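Local coordinates for lovastatin nonaketide synthase, polyketide synthase component (Aspergillus terreus, PDB 7CPX), which builds the polyketide backbone of lovastatin as a homodimeric, multidomain synthase that repeatedly condenses, methylates, reduces and dehydrates malonyl-derived units with its partner LovC, at residues Q482-I487 and P926-D931; E491-L496 and A535-I540; N1729-H1734 and V1758-A1763; G2325-T2330 and R2379-Q2384. The protein carries 2 engineered substitutions. One frame throughout, in Å; residues are numbered along the deposited sequence.

Overall arrangement
Following the chain from its N terminus, helix 482-498 opens two contacts in turn. Interaction 2 closes first, when helix 529-542 packs against the later turns of that helix. Interaction 1 closes only after the transacylase domain, when 926-931 returns to the helix's first turns, so interaction 2 is nested within its loop. The two touch, Pro926 lying against Met492. Interactions 3 and 4 follow in series on the opposite side of the chain's centre, 112 to 131 Å away between centres. Interaction 3 joins neighbouring strand ends and interaction 4 lies within the ketoreductase, their centres about 19 Å apart; helix 2305-2323 lies against Trp1731 and ends just before Gly2325.

Interaction 1 of 4, residues Q482-I487 and P926-D931; sequences QRSLKI and PAYPWD
With CG anti to the backbone N (chi1 174°) and the chain fully extended as far as NE, Arg483 carries its guanidinium off the helix to Asp931, whose own CG is likewise anti to its N (chi1 -177°) and turns the carboxylate to meet it. The two side chains cross at about a right angle, their flat groups 79° apart. Arg483 NH1, whose place is itself uncertain, is modelled to donate to the backbone O of Asp931 at 3.1 Å. A salt bridge from the same NH1 to Asp931 OD1 is modelled too, but the nitrogen and oxygen are placed too close together for its details to be trusted. Ile487 CD1 lies 3.6 Å above one face of the guanidinium, near its rim. Such a return of the chain is familiar from polyketide and fatty acid synthases: the linker that follows the acyltransferase runs back over the domain joining it to the ketosynthase and reaches the ketosynthase itself. Here Trp930, pointing away from the helix, packs among Phe84, Phe85 and Tyr107, while its NE1 is bonded to Glu108. Pro929, the centre of an inverse gamma turn, packs on the helix beside Ile487 and Ser484. Its ring and the Ile487 side chain run antiparallel past one another, CB of the proline facing CG2 of the isoleucine, and Pro929 CG rests 3.4 Å from the backbone O of Ser484. The Tyr928 hydroxyl comes up beside the Ser484 side chain and is bonded to the backbone N of Lys480; Ser484 OG has its own hydrogen bond to Ser481.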
# COMPACT_ATOMS: atom_id res chain seq x y z
N GLN A 482 -14.06 -8.55 44.98
CA GLN A 482 -14.78 -9.66 45.60
C GLN A 482 -14.69 -10.92 44.76
O GLN A 482 -14.69 -12.03 45.30
CB GLN A 482 -16.24 -9.28 45.84
CG GLN A 482 -17.12 -9.17 44.60
CD GLN A 482 -16.77 -7.98 43.72
OE1 GLN A 482 -15.59 -7.69 43.49
NE2 GLN A 482 -17.79 -7.29 43.24
N ARG A 483 -14.61 -10.78 43.43
CA ARG A 483 -14.36 -11.94 42.58
C ARG A 483 -13.01 -12.57 42.91
O ARG A 483 -12.90 -13.79 43.05
CB ARG A 483 -14.42 -11.52 41.11
CG ARG A 483 -14.05 -12.62 40.13
CD ARG A 483 -14.12 -12.13 38.70
NE ARG A 483 -13.74 -13.16 37.74
CZ ARG A 483 -12.49 -13.46 37.41
NH1 ARG A 483 -11.46 -12.82 37.95
NH2 ARG A 483 -12.27 -14.41 36.51
N SER A 484 -11.98 -11.73 43.03
CA SER A 484 -10.66 -12.24 43.40
C SER A 484 -10.69 -12.85 44.79
O SER A 484 -10.01 -13.85 45.04
CB SER A 484 -9.63 -11.12 43.33
OG SER A 484 -9.45 -10.67 42.00
N LEU A 485 -11.46 -12.28 45.71
CA LEU A 485 -11.56 -12.85 47.05
C LEU A 485 -12.24 -14.21 47.03
O LEU A 485 -11.83 -15.13 47.75
CB LEU A 485 -12.32 -11.89 47.97
CG LEU A 485 -12.51 -12.31 49.42
CD1 LEU A 485 -11.20 -12.80 50.03
CD2 LEU A 485 -13.06 -11.15 50.23
N LYS A 486 -13.28 -14.37 46.21
CA LYS A 486 -13.93 -15.67 46.08
C LYS A 486 -12.99 -16.69 45.47
O LYS A 486 -12.95 -17.85 45.90
CB LYS A 486 -15.20 -15.54 45.24
CG LYS A 486 -16.00 -16.82 45.13
CD LYS A 486 -17.32 -16.59 44.41
CE LYS A 486 -18.15 -17.86 44.36
NZ LYS A 486 -19.47 -17.63 43.69
N ILE A 487 -12.21 -16.28 44.46
CA ILE A 487 -11.24 -17.20 43.88
C ILE A 487 -10.17 -17.55 44.91
O ILE A 487 -9.67 -18.68 44.94
CB ILE A 487 -10.62 -16.59 42.60
CG1 ILE A 487 -11.71 -16.28 41.58
CG2 ILE A 487 -9.63 -17.57 42.00
CD1 ILE A 487 -11.25 -15.39 40.44
N PRO A 926 -1.30 -20.33 48.37
CA PRO A 926 -1.55 -20.08 46.94
C PRO A 926 -1.27 -18.63 46.58
O PRO A 926 -1.52 -17.71 47.36
CB PRO A 926 -3.03 -20.43 46.78
CG PRO A 926 -3.61 -20.24 48.13
CD PRO A 926 -2.54 -20.65 49.09
N ALA A 927 -0.75 -18.43 45.37
CA ALA A 927 -0.50 -17.09 44.88
C ALA A 927 -1.82 -16.36 44.66
O ALA A 927 -2.90 -16.97 44.58
CB ALA A 927 0.30 -17.13 43.59
N TYR A 928 -1.74 -15.04 44.57
CA TYR A 928 -2.94 -14.24 44.41
C TYR A 928 -3.63 -14.61 43.10
O TYR A 928 -2.98 -14.64 42.05
CB TYR A 928 -2.61 -12.76 44.44
CG TYR A 928 -3.82 -11.86 44.30
CD1 TYR A 928 -4.53 -11.45 45.41
CD2 TYR A 928 -4.25 -11.44 43.05
CE1 TYR A 928 -5.63 -10.63 45.29
CE2 TYR A 928 -5.36 -10.63 42.92
CZ TYR A 928 -6.04 -10.23 44.04
OH TYR A 928 -7.15 -9.41 43.91
N PRO A 929 -4.94 -14.88 43.11
CA PRO A 929 -5.64 -15.22 41.87
C PRO A 929 -5.92 -13.99 41.02
O PRO A 929 -7.01 -13.40 41.11
CB PRO A 929 -6.93 -15.88 42.36
CG PRO A 929 -7.19 -15.20 43.65
CD PRO A 929 -5.84 -14.94 44.27
N TRP A 930 -4.95 -13.59 40.21
CA TRP A 930 -5.10 -12.39 39.40
C TRP A 930 -6.34 -12.50 38.52
O TRP A 930 -6.63 -13.56 37.96
CB TRP A 930 -3.85 -12.18 38.55
CG TRP A 930 -2.60 -12.22 39.37
CD1 TRP A 930 -1.73 -13.25 39.48
CD2 TRP A 930 -2.10 -11.18 40.22
NE1 TRP A 930 -0.70 -12.92 40.33
CE2 TRP A 930 -0.91 -11.65 40.80
CE3 TRP A 930 -2.54 -9.89 40.53
CZ2 TRP A 930 -0.16 -10.88 41.68
CZ3 TRP A 930 -1.80 -9.13 41.40
CH2 TRP A 930 -0.62 -9.63 41.97
N ASP A 931 -7.07 -11.39 38.41
CA ASP A 931 -8.38 -11.42 37.78
C ASP A 931 -8.32 -12.02 36.38
O ASP A 931 -9.06 -12.96 36.06
CB ASP A 931 -8.96 -10.01 37.73
CG ASP A 931 -10.36 -9.96 37.17
OD1 ASP A 931 -11.27 -10.55 37.79
OD2 ASP A 931 -10.55 -9.34 36.10

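Interaction 2 of 4, residues E491-L496 and A535-I540; sequences EMLQFL and ALEDAI
Leu536 reaches across with a single methyl, CD1, which is met by three side chains of the facing helix. Its second torsion is close to fully extended (168°), so that CD1 forms the leading end of the chain. Leu496 CD1 meets it end-on, the two side chains crossing at about a right angle. From the preceding turn, Met492 offers only its CG, 3.9 Å from Leu536 CD1: the methionine starts toward the neighbouring helix, then bends at both chi2 and chi3, which leads its end away, CE to Pro926, with the side chain also packing on Leu507 and Leu511. Leu493 adds its CB and backbone N to the same methyl, its CA being 6.5 Å from that of Leu536. The branched end of Leu493 is occupied elsewhere. CD2 lies against the bent chain of Glu537, which folds back at chi2 (-80°) and brings its aliphatic CG, 3.8 Å from Leu493 CD2, and then its carboxylate across the leucine at about a right angle. Leu493 CD2 also approaches Ile540 CD1 at 4.1 Å, so one methyl is shared between an acidic rim and the apolar interior. Met489, a turn earlier on the same helix as Leu493, extends this apolar face by touching Leu536 and Ile540. The axes of the two short segments run nearly antiparallel, at 159°, and approach to 10.0 Å. This is ordinary antiparallel helix packing, here between helices 482-498 and 529-542 of the alpha/beta linker domain that joins ketosynthase to acyltransferase in synthases of this family.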
# COMPACT_ATOMS: atom_id res chain seq x y z
N GLU A 491 -9.25 -21.29 46.07
CA GLU A 491 -7.89 -21.79 46.01
C GLU A 491 -7.39 -22.21 47.38
O GLU A 491 -6.66 -23.20 47.50
CB GLU A 491 -6.97 -20.72 45.42
CG GLU A 491 -6.38 -21.08 44.06
CD GLU A 491 -5.39 -22.23 44.13
OE1 GLU A 491 -5.52 -23.08 45.03
OE2 GLU A 491 -4.48 -22.27 43.28
N MET A 492 -7.77 -21.48 48.43
CA MET A 492 -7.35 -21.85 49.78
C MET A 492 -8.03 -23.14 50.22
O MET A 492 -7.42 -23.96 50.91
CB MET A 492 -7.67 -20.71 50.75
CG MET A 492 -7.21 -20.97 52.17
SD MET A 492 -5.43 -21.26 52.30
CE MET A 492 -4.79 -19.71 51.68
N LEU A 493 -9.29 -23.33 49.84
CA LEU A 493 -9.96 -24.60 50.13
C LEU A 493 -9.24 -25.75 49.45
O LEU A 493 -8.98 -26.80 50.06
CB LEU A 493 -11.42 -24.53 49.69
CG LEU A 493 -12.25 -25.80 49.86
CD1 LEU A 493 -12.38 -26.17 51.33
CD2 LEU A 493 -13.61 -25.63 49.22
N GLN A 494 -8.90 -25.57 48.17
CA GLN A 494 -8.17 -26.61 47.45
C GLN A 494 -6.80 -26.86 48.07
O GLN A 494 -6.34 -28.00 48.13
CB GLN A 494 -8.02 -26.24 45.98
CG GLN A 494 -9.34 -26.12 45.24
CD GLN A 494 -9.17 -25.69 43.79
OE1 GLN A 494 -8.29 -26.18 43.09
NE2 GLN A 494 -10.00 -24.75 43.35
N PHE A 495 -6.13 -25.80 48.51
CA PHE A 495 -4.82 -25.92 49.15
C PHE A 495 -4.92 -26.69 50.46
O PHE A 495 -4.08 -27.55 50.75
CB PHE A 495 -4.24 -24.53 49.36
CG PHE A 495 -3.09 -24.48 50.32
CD1 PHE A 495 -1.80 -24.78 49.90
CD2 PHE A 495 -3.29 -24.10 51.63
CE1 PHE A 495 -0.75 -24.73 50.78
CE2 PHE A 495 -2.23 -24.04 52.52
CZ PHE A 495 -0.96 -24.35 52.09
N LEU A 496 -5.94 -26.39 51.27
CA LEU A 496 -6.15 -27.12 52.51
C LEU A 496 -6.43 -28.59 52.22
O LEU A 496 -5.91 -29.48 52.92
CB LEU A 496 -7.31 -26.51 53.29
CG LEU A 496 -7.02 -25.14 53.92
CD1 LEU A 496 -8.31 -24.39 54.16
CD2 LEU A 496 -6.25 -25.31 55.21
N ALA A 535 -16.08 -24.09 56.88
CA ALA A 535 -16.38 -22.67 56.96
C ALA A 535 -16.01 -21.96 55.67
O ALA A 535 -16.70 -21.03 55.24
CB ALA A 535 -15.65 -22.05 58.16
N LEU A 536 -14.91 -22.38 55.03
CA LEU A 536 -14.56 -21.84 53.72
C LEU A 536 -15.63 -22.17 52.68
O LEU A 536 -15.97 -21.34 51.84
CB LEU A 536 -13.20 -22.37 53.27
CG LEU A 536 -11.99 -21.47 53.53
CD1 LEU A 536 -10.71 -22.25 53.31
CD2 LEU A 536 -12.03 -20.25 52.63
N GLU A 537 -16.14 -23.40 52.72
CA GLU A 537 -17.23 -23.77 51.82
C GLU A 537 -18.44 -22.87 52.05
O GLU A 537 -19.06 -22.38 51.09
CB GLU A 537 -17.62 -25.23 52.04
CG GLU A 537 -16.57 -26.24 51.60
CD GLU A 537 -16.59 -26.48 50.11
OE1 GLU A 537 -17.08 -25.61 49.37
OE2 GLU A 537 -16.11 -27.55 49.68
N ASP A 538 -18.78 -22.63 53.32
CA ASP A 538 -19.92 -21.78 53.63
C ASP A 538 -19.69 -20.36 53.13
O ASP A 538 -20.60 -19.74 52.57
CB ASP A 538 -20.16 -21.77 55.14
CG ASP A 538 -20.44 -23.16 55.69
OD1 ASP A 538 -20.98 -24.00 54.95
OD2 ASP A 538 -20.10 -23.40 56.87
N ALA A 539 -18.48 -19.83 53.32
CA ALA A 539 -18.18 -18.48 52.85
C ALA A 539 -18.25 -18.40 51.33
O ALA A 539 -18.78 -17.43 50.77
CB ALA A 539 -16.80 -18.05 53.34
N ILE A 540 -17.72 -19.41 50.64
CA ILE A 540 -17.77 -19.43 49.18
C ILE A 540 -19.21 -19.43 48.70
O ILE A 540 -19.58 -18.69 47.78
CB ILE A 540 -16.98 -20.64 48.64
CG1 ILE A 540 -15.49 -20.47 48.91
CG2 ILE A 540 -17.24 -20.81 47.15
CD1 ILE A 540 -14.69 -21.74 48.75

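Interaction 3 of 4, residues N1729-H1734 and V1758-A1763; sequences NAWVQH and VLDVDA
The carboxylate of Asp1760 is turned toward the start of the loop 1729-1734 and meets it with both oxygens. OD1 accepts from Ala1730 N at 2.7 Å; the donor approaches on the syn side but 34° out of the carboxylate plane. OD2 takes a longer and weak, though nearly straight, bond from Trp1731 N, 3.5 Å away. It also lies at the edge of the indole, near the ring plane, 3.1 Å from CD1, the ring and carboxylate planes being turned 60° against each other. The indole presents its CD1 rim to the acid, while the rest of the ring system packs on Cys2312, Gln2315 and Gln2319 of helix 2305-2323 in the ketoreductase. Thr1727 OG1 is a further partner of OD1, so this buried acid is gripped from both the strand and the loop that follows it. Asn1729, with positive backbone phi (53°), makes the bend: its N lies by Val1761 O in a weak and doubtful bond. Its side chain runs beside the next residue's backbone, Asn1729 CB 3.8 Å from Asp1762 CA. Asp1762 turns its carboxylate away, to the backbone N of Lys1802. The topology is that of a beta-alpha-beta crossover: parallel neighbours 1720-1728 and 1755-1761 are joined through helix 1735-1750, and an aspartate near the end of the second strand ties down the loop leaving the first, in a Rossmann-like sheet beside the ketoreductase.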
# COMPACT_ATOMS: atom_id res chain seq x y z
N ASN A 1729 36.84 -9.59 -71.52
CA ASN A 1729 35.54 -9.20 -70.99
C ASN A 1729 34.85 -10.40 -70.34
O ASN A 1729 33.72 -10.76 -70.68
CB ASN A 1729 34.67 -8.58 -72.08
CG ASN A 1729 33.69 -7.57 -71.53
OD1 ASN A 1729 33.47 -7.50 -70.32
ND2 ASN A 1729 33.10 -6.78 -72.42
N ALA A 1730 35.56 -11.03 -69.40
CA ALA A 1730 35.06 -12.25 -68.78
C ALA A 1730 33.72 -12.02 -68.10
O ALA A 1730 32.78 -12.80 -68.27
CB ALA A 1730 36.08 -12.77 -67.77
N TRP A 1731 33.62 -10.94 -67.32
CA TRP A 1731 32.44 -10.75 -66.48
C TRP A 1731 31.22 -10.35 -67.29
O TRP A 1731 30.09 -10.59 -66.86
CB TRP A 1731 32.74 -9.71 -65.41
CG TRP A 1731 33.81 -10.13 -64.45
CD1 TRP A 1731 35.09 -9.68 -64.41
CD2 TRP A 1731 33.69 -11.11 -63.41
NE1 TRP A 1731 35.78 -10.30 -63.40
CE2 TRP A 1731 34.95 -11.19 -62.78
CE3 TRP A 1731 32.65 -11.92 -62.96
CZ2 TRP A 1731 35.19 -12.04 -61.71
CZ3 TRP A 1731 32.89 -12.77 -61.89
CH2 TRP A 1731 34.15 -12.83 -61.28
N VAL A 1732 31.41 -9.76 -68.47
CA VAL A 1732 30.29 -9.23 -69.24
C VAL A 1732 30.02 -9.99 -70.53
O VAL A 1732 28.92 -9.86 -71.09
CB VAL A 1732 30.51 -7.74 -69.56
CG1 VAL A 1732 29.21 -7.09 -70.00
CG2 VAL A 1732 31.11 -7.02 -68.36
N GLN A 1733 30.98 -10.78 -71.02
CA GLN A 1733 30.81 -11.47 -72.29
C GLN A 1733 31.23 -12.94 -72.28
O GLN A 1733 30.73 -13.70 -73.11
CB GLN A 1733 31.59 -10.76 -73.40
CG GLN A 1733 31.21 -9.30 -73.59
CD GLN A 1733 29.77 -9.12 -74.03
OE1 GLN A 1733 29.10 -10.09 -74.39
NE2 GLN A 1733 29.30 -7.88 -74.02
N HIS A 1734 32.11 -13.36 -71.38
CA HIS A 1734 32.65 -14.72 -71.36
C HIS A 1734 32.59 -15.26 -69.94
O HIS A 1734 33.58 -15.20 -69.20
CB HIS A 1734 34.07 -14.75 -71.91
CG HIS A 1734 34.17 -14.40 -73.36
ND1 HIS A 1734 34.30 -15.36 -74.35
CD2 HIS A 1734 34.13 -13.21 -74.00
CE1 HIS A 1734 34.35 -14.77 -75.53
NE2 HIS A 1734 34.25 -13.46 -75.35
N VAL A 1758 44.69 -11.42 -62.50
CA VAL A 1758 43.75 -11.56 -63.61
C VAL A 1758 43.51 -10.18 -64.21
O VAL A 1758 43.33 -9.20 -63.48
CB VAL A 1758 42.42 -12.20 -63.16
CG1 VAL A 1758 42.68 -13.44 -62.33
CG2 VAL A 1758 41.58 -11.20 -62.39
N LEU A 1759 43.53 -10.11 -65.53
CA LEU A 1759 43.35 -8.86 -66.27
C LEU A 1759 42.18 -9.04 -67.22
O LEU A 1759 42.28 -9.75 -68.22
CB LEU A 1759 44.63 -8.50 -67.03
CG LEU A 1759 45.16 -7.09 -66.78
CD1 LEU A 1759 46.54 -6.93 -67.38
CD2 LEU A 1759 44.21 -6.05 -67.35
N ASP A 1760 41.06 -8.40 -66.89
CA ASP A 1760 39.86 -8.47 -67.71
C ASP A 1760 39.82 -7.26 -68.65
O ASP A 1760 39.82 -6.12 -68.19
CB ASP A 1760 38.61 -8.50 -66.83
CG ASP A 1760 37.35 -8.80 -67.62
OD1 ASP A 1760 37.47 -9.17 -68.81
OD2 ASP A 1760 36.24 -8.67 -67.06
N VAL A 1761 39.79 -7.53 -69.95
CA VAL A 1761 39.84 -6.50 -70.97
C VAL A 1761 38.51 -6.51 -71.71
O VAL A 1761 38.12 -7.53 -72.30
CB VAL A 1761 41.00 -6.73 -71.95
CG1 VAL A 1761 41.17 -5.55 -72.87
CG2 VAL A 1761 42.29 -7.01 -71.18
N ASP A 1762 37.80 -5.38 -71.66
CA ASP A 1762 36.54 -5.27 -72.40
C ASP A 1762 36.75 -5.45 -73.89
O ASP A 1762 35.84 -5.92 -74.58
CB ASP A 1762 35.89 -3.92 -72.12
CG ASP A 1762 36.79 -2.75 -72.46
OD1 ASP A 1762 37.95 -2.99 -72.85
OD2 ASP A 1762 36.34 -1.59 -72.33
N ALA A 1763 37.92 -5.09 -74.41
CA ALA A 1763 38.25 -5.28 -75.82
C ALA A 1763 39.75 -5.50 -75.92
O ALA A 1763 40.53 -4.58 -75.64
CB ALA A 1763 37.80 -4.09 -76.66

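Interaction 4 of 4, residues G2325-T2330 and R2379-Q2384; sequences GLAAST and RAVHQQ
The flat carboxamide of Gln2384 lies against the backbone of Gly2325, with the glycine N and CA both to one side of the amide plane and well off it. CD of the amide is 3.6 Å from Gly2325 CA. Which end of the group carries nitrogen is uncertain, since it is probably turned over in the model; the side chain, extended beyond CG, nevertheless places one polar end near Gly2325 N. Gly2325 itself leaves helix 2305-2323 with positive phi (87°) and two bonds back into the last turn, a Schellman motif, a position whose backbone angles suit glycine. One turn back along helix 2363-2385, Val2381 makes the apolar half of the contact. With CG1 anti to the backbone N (chi1 166°), it is CG2 that points at Ala2327, touching CA at 3.5 Å and CB at 3.6 Å, so the methyl nestles against both the backbone and the side chain. Ala2327 O is meanwhile bonded to Arg2321 NE. The link from helix 2305-2323 into strand 2329-2333 of the parallel ketoreductase sheet is thereby laid along the last turns of helix 2363-2385. Chemically this is mostly close packing of small apolar groups, Val2381 against Ala2327, with an amide at its border that could, if turned over, accept a hydrogen bond from Gly2325 N.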
# COMPACT_ATOMS: atom_id res chain seq x y z
N GLY A 2325 20.09 -6.84 -71.59
CA GLY A 2325 18.76 -6.29 -71.41
C GLY A 2325 17.83 -7.14 -70.59
O GLY A 2325 16.61 -6.97 -70.70
N LEU A 2326 18.35 -8.06 -69.78
CA LEU A 2326 17.55 -8.99 -69.00
C LEU A 2326 17.86 -8.82 -67.52
O LEU A 2326 19.03 -8.67 -67.14
CB LEU A 2326 17.83 -10.43 -69.43
CG LEU A 2326 17.52 -10.76 -70.89
CD1 LEU A 2326 18.37 -11.93 -71.35
CD2 LEU A 2326 16.04 -11.08 -71.06
N ALA A 2327 16.82 -8.85 -66.70
CA ALA A 2327 17.01 -8.71 -65.26
C ALA A 2327 17.87 -9.85 -64.73
O ALA A 2327 17.67 -11.02 -65.07
CB ALA A 2327 15.66 -8.70 -64.54
N ALA A 2328 18.83 -9.50 -63.88
CA ALA A 2328 19.71 -10.49 -63.27
C ALA A 2328 20.51 -9.80 -62.18
O ALA A 2328 20.63 -8.58 -62.14
CB ALA A 2328 20.63 -11.14 -64.30
N SER A 2329 21.08 -10.62 -61.29
CA SER A 2329 21.91 -10.13 -60.20
C SER A 2329 22.47 -11.34 -59.47
O SER A 2329 22.02 -12.47 -59.66
CB SER A 2329 21.12 -9.23 -59.24
OG SER A 2329 19.99 -9.92 -58.72
N THR A 2330 23.46 -11.09 -58.62
CA THR A 2330 24.05 -12.11 -57.78
C THR A 2330 24.19 -11.59 -56.36
O THR A 2330 24.36 -10.38 -56.14
CB THR A 2330 25.42 -12.56 -58.30
OG1 THR A 2330 26.26 -11.42 -58.50
CG2 THR A 2330 25.27 -13.31 -59.60
N ARG A 2379 16.12 -2.34 -61.03
CA ARG A 2379 16.66 -1.00 -61.24
C ARG A 2379 17.62 -0.97 -62.42
O ARG A 2379 17.64 -0.00 -63.17
CB ARG A 2379 17.35 -0.52 -59.97
CG ARG A 2379 17.99 0.85 -60.10
CD ARG A 2379 18.57 1.35 -58.78
NE ARG A 2379 17.54 1.57 -57.77
CZ ARG A 2379 17.40 0.87 -56.65
NH1 ARG A 2379 18.22 -0.13 -56.34
NH2 ARG A 2379 16.40 1.17 -55.82
N ALA A 2380 18.43 -2.02 -62.58
CA ALA A 2380 19.32 -2.09 -63.73
C ALA A 2380 18.53 -2.16 -65.02
O ALA A 2380 18.88 -1.51 -66.01
CB ALA A 2380 20.25 -3.30 -63.59
N VAL A 2381 17.46 -2.95 -65.04
CA VAL A 2381 16.62 -3.02 -66.24
C VAL A 2381 16.02 -1.65 -66.55
O VAL A 2381 16.03 -1.20 -67.70
CB VAL A 2381 15.52 -4.09 -66.06
CG1 VAL A 2381 14.46 -3.93 -67.13
CG2 VAL A 2381 16.13 -5.47 -66.11
N HIS A 2382 15.50 -0.98 -65.53
CA HIS A 2382 14.88 0.33 -65.75
C HIS A 2382 15.90 1.36 -66.20
O HIS A 2382 15.62 2.18 -67.08
CB HIS A 2382 14.16 0.79 -64.48
CG HIS A 2382 12.96 -0.04 -64.14
ND1 HIS A 2382 11.96 -0.30 -65.05
CD2 HIS A 2382 12.61 -0.67 -63.00
CE1 HIS A 2382 11.04 -1.06 -64.48
NE2 HIS A 2382 11.41 -1.29 -63.23
N GLN A 2383 17.10 1.34 -65.61
CA GLN A 2383 18.16 2.24 -66.07
C GLN A 2383 18.59 1.90 -67.48
O GLN A 2383 19.04 2.78 -68.22
CB GLN A 2383 19.35 2.16 -65.11
CG GLN A 2383 19.06 2.68 -63.72
CD GLN A 2383 20.17 2.36 -62.73
OE1 GLN A 2383 21.09 1.61 -63.04
NE2 GLN A 2383 20.08 2.93 -61.53
N GLN A 2384 18.47 0.63 -67.87
CA GLN A 2384 18.68 0.26 -69.27
C GLN A 2384 17.62 0.89 -70.15
O GLN A 2384 17.91 1.34 -71.26
CB GLN A 2384 18.69 -1.26 -69.41
CG GLN A 2384 19.59 -1.79 -70.51
CD GLN A 2384 20.10 -3.18 -70.23
OE1 GLN A 2384 19.62 -3.86 -69.32
NE2 GLN A 2384 21.08 -3.62 -71.00